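Local coordinates for protein extracellular subtilisin-like serine proteinase (Vibrio sp. PA-44, PDB 1SH7) that probably hydrolyses peptide bonds as a calcium-binding, cold-adapted serine endopeptidase of the subtilisin family, this chain being its catalytic domain, at residues G30-V35 with N90-R95. Numbering follows the deposited sequence.
Sequences GVTAYV and NIVGVR
Y34 and V92 project from adjacent parallel strands onto one face of the sheet and run alongside each other, with Y34 CD1 3.7 Å from V92 CB. V92 CB is equally near Y34 CE1, so it meets the CD1-CE1 bond, while V94 CG2 comes to the ring edge near its plane. V92 CG1 stands anti to the backbone N (chi1 178°), which leaves CG2 beside that N, where it meets T32 CG2 at 3.6 Å as well as Y34 CE1. On the other face, A33 CB meets I91 CD1 at 4.1 Å and V35 CG2 meets I91 CG2; G93, opposite V35, brings no side chain.

Between the two faces the backbones pair in parallel register, T32 with N90 through V35 with G93. A33 and V35 each donate and accept, bonding N90 O and V92 N, then V92 O and V94 N; the V35 N to V92 O bond is nearly straight (177°).

At the polar end, V31 O takes two donors from N90. N90 N donates to V31 O at 3.0 Å. N90 ND2 reaches V31 O at 3.1 Å from above the carbonyl plane, in a more bent bond (136°). A water accepting from both G30 N and N90 ND2 links the loop before strand 32-37 to the start of strand 90-95.

The pair belongs to the central parallel sheet of the subtilisin fold, strand 32-37 lying between 90-95 and 123-127. Strand 32-37 runs on to D37, probably the charge-relay aspartate. Helix 70-79 covers A33, V35 and I91, while W114 and V115 of helix 105-118 pack on Y34 and V94.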
ATOM      1  N   GLY A  30       1.519 -12.938  11.764  1.00 14.03           N
ATOM      2  CA  GLY A  30       0.363 -12.645  12.602  1.00 14.59           C
ATOM      3  C   GLY A  30      -0.420 -11.400  12.230  1.00 14.24           C
ATOM      4  O   GLY A  30      -1.253 -10.963  13.008  1.00 14.76           O
ATOM      5  N   VAL A  31      -0.146 -10.824  11.061  1.00 13.10           N
ATOM      6  CA  VAL A  31      -0.808  -9.611  10.598  1.00 13.02           C
ATOM      7  C   VAL A  31      -1.495  -9.963   9.273  1.00 12.92           C
ATOM      8  O   VAL A  31      -1.084 -10.898   8.566  1.00 13.03           O
ATOM      9  CB  VAL A  31       0.187  -8.426  10.441  1.00 13.02           C
ATOM     10  CG1 VAL A  31      -0.517  -7.149   9.978  1.00 13.82           C
ATOM     11  CG2 VAL A  31       0.910  -8.174  11.758  1.00 14.97           C
ATOM     12  N   THR A  32      -2.588  -9.283   8.972  1.00 12.88           N
ATOM     13  CA  THR A  32      -3.331  -9.571   7.768  1.00 11.49           C
ATOM     14  C   THR A  32      -3.469  -8.266   6.980  1.00 11.28           C
ATOM     15  O   THR A  32      -3.826  -7.240   7.551  1.00 11.98           O
ATOM     16  CB  THR A  32      -4.690 -10.164   8.133  1.00 11.94           C
ATOM     17  OG1 THR A  32      -4.536 -11.419   8.841  1.00 10.75           O
ATOM     18  CG2 THR A  32      -5.504 -10.535   6.890  1.00 11.14           C
ATOM     19  N   ALA A  33      -3.175  -8.331   5.686  1.00 10.82           N
ATOM     20  CA  ALA A  33      -3.347  -7.202   4.780  1.00 10.86           C
ATOM     21  C   ALA A  33      -4.520  -7.508   3.886  1.00 10.59           C
ATOM     22  O   ALA A  33      -4.514  -8.550   3.227  1.00  8.99           O
ATOM     23  CB  ALA A  33      -2.107  -6.984   3.937  1.00 11.69           C
ATOM     24  N   TYR A  34      -5.488  -6.582   3.862  1.00 10.42           N
ATOM     25  CA  TYR A  34      -6.682  -6.689   3.042  1.00 10.51           C
ATOM     26  C   TYR A  34      -6.461  -5.872   1.776  1.00 10.62           C
ATOM     27  O   TYR A  34      -6.277  -4.660   1.853  1.00 10.85           O
ATOM     28  CB  TYR A  34      -7.902  -6.196   3.824  1.00 10.90           C
ATOM     29  CG  TYR A  34      -8.228  -7.106   4.954  1.00 11.03           C
ATOM     30  CD1 TYR A  34      -9.083  -8.206   4.773  1.00 12.51           C
ATOM     31  CD2 TYR A  34      -7.643  -6.925   6.188  1.00  9.52           C
ATOM     32  CE1 TYR A  34      -9.342  -9.080   5.809  1.00 12.34           C
ATOM     33  CE2 TYR A  34      -7.893  -7.811   7.245  1.00 12.29           C
ATOM     34  CZ  TYR A  34      -8.740  -8.887   7.036  1.00 12.96           C
ATOM     35  OH  TYR A  34      -8.993  -9.761   8.072  1.00 14.46           O
ATOM     36  N   VAL A  35      -6.448  -6.545   0.626  1.00 10.14           N
ATOM     37  CA  VAL A  35      -6.115  -5.918  -0.645  1.00 10.22           C
ATOM     38  C   VAL A  35      -7.386  -5.657  -1.408  1.00  9.85           C
ATOM     39  O   VAL A  35      -8.033  -6.599  -1.882  1.00 10.06           O
ATOM     40  CB  VAL A  35      -5.134  -6.805  -1.413  1.00  9.81           C
ATOM     41  CG1 VAL A  35      -4.783  -6.217  -2.753  1.00  8.99           C
ATOM     42  CG2 VAL A  35      -3.917  -7.059  -0.544  1.00 11.78           C
ATOM     43  N   ASN A  90      -0.175 -12.348   6.160  1.00 11.45           N
ATOM     44  CA  ASN A  90      -1.360 -12.929   5.565  1.00 12.57           C
ATOM     45  C   ASN A  90      -1.993 -11.948   4.594  1.00 12.19           C
ATOM     46  O   ASN A  90      -2.058 -10.739   4.861  1.00 11.60           O
ATOM     47  CB  ASN A  90      -2.350 -13.332   6.662  1.00 13.26           C
ATOM     48  CG  ASN A  90      -1.771 -14.359   7.599  1.00 17.75           C
ATOM     49  OD1 ASN A  90      -1.524 -15.479   7.180  1.00 18.25           O
ATOM     50  ND2 ASN A  90      -1.509 -13.969   8.879  1.00 17.55           N
ATOM     51  N   ILE A  91      -2.474 -12.465   3.462  1.00 11.56           N
ATOM     52  CA  ILE A  91      -3.111 -11.652   2.435  1.00 11.75           C
ATOM     53  C   ILE A  91      -4.554 -12.120   2.270  1.00 10.94           C
ATOM     54  O   ILE A  91      -4.778 -13.333   2.179  1.00 10.69           O
ATOM     55  CB  ILE A  91      -2.352 -11.807   1.083  1.00 11.47           C
ATOM     56  CG1 ILE A  91      -0.892 -11.275   1.183  1.00 12.41           C
ATOM     57  CG2 ILE A  91      -3.137 -11.166  -0.035  1.00 14.18           C
ATOM     58  CD1 ILE A  91      -0.770  -9.720   1.226  1.00 13.82           C
ATOM     59  N   VAL A  92      -5.497 -11.173   2.190  1.00 10.81           N
ATOM     60  CA  VAL A  92      -6.889 -11.447   1.900  1.00 10.82           C
ATOM     61  C   VAL A  92      -7.335 -10.610   0.716  1.00 11.55           C
ATOM     62  O   VAL A  92      -7.175  -9.367   0.735  1.00 11.68           O
ATOM     63  CB  VAL A  92      -7.794 -11.215   3.147  1.00 10.94           C
ATOM     64  CG1 VAL A  92      -9.254 -11.461   2.791  1.00 12.26           C
ATOM     65  CG2 VAL A  92      -7.373 -12.131   4.293  1.00 11.64           C
ATOM     66  N   GLY A  93      -7.893 -11.272  -0.314  1.00 10.93           N
ATOM     67  CA  GLY A  93      -8.395 -10.599  -1.520  1.00 11.69           C
ATOM     68  C   GLY A  93      -9.790 -10.033  -1.336  1.00 11.69           C
ATOM     69  O   GLY A  93     -10.694 -10.743  -0.915  1.00 12.28           O
ATOM     70  N   VAL A  94      -9.964  -8.741  -1.603  1.00 11.36           N
ATOM     71  CA  VAL A  94     -11.291  -8.097  -1.580  1.00 12.28           C
ATOM     72  C   VAL A  94     -11.522  -7.490  -2.951  1.00 11.46           C
ATOM     73  O   VAL A  94     -11.074  -6.388  -3.263  1.00 12.28           O
ATOM     74  CB  VAL A  94     -11.401  -7.038  -0.461  1.00 12.04           C
ATOM     75  CG1 VAL A  94     -12.815  -6.484  -0.356  1.00 14.21           C
ATOM     76  CG2 VAL A  94     -10.975  -7.638   0.876  1.00 13.56           C
ATOM     77  N   ARG A  95     -12.131  -8.267  -3.817  1.00 11.52           N
ATOM     78  CA  ARG A  95     -12.252  -7.883  -5.203  1.00 11.20           C
ATOM     79  C   ARG A  95     -13.403  -6.890  -5.445  1.00 11.42           C
ATOM     80  O   ARG A  95     -14.592  -7.244  -5.344  1.00 10.99           O
ATOM     81  CB  ARG A  95     -12.382  -9.124  -6.075  1.00 11.98           C
ATOM     82  CG  ARG A  95     -12.538  -8.820  -7.574  1.00 10.26           C
ATOM     83  CD  ARG A  95     -12.475 -10.070  -8.414  1.00 14.91           C
ATOM     84  NE  ARG A  95     -12.448  -9.730  -9.831  1.00 13.31           N
ATOM     85  CZ  ARG A  95     -13.423  -9.906 -10.710  1.00 12.27           C
ATOM     86  NH1 ARG A  95     -13.225  -9.512 -11.957  1.00 11.90           N
ATOM     87  NH2 ARG A  95     -14.553 -10.503 -10.418  1.00 15.15           N
TER
HETATM   88  O   HOH W   1       0.556 -15.324  10.362  1.00 19.31           O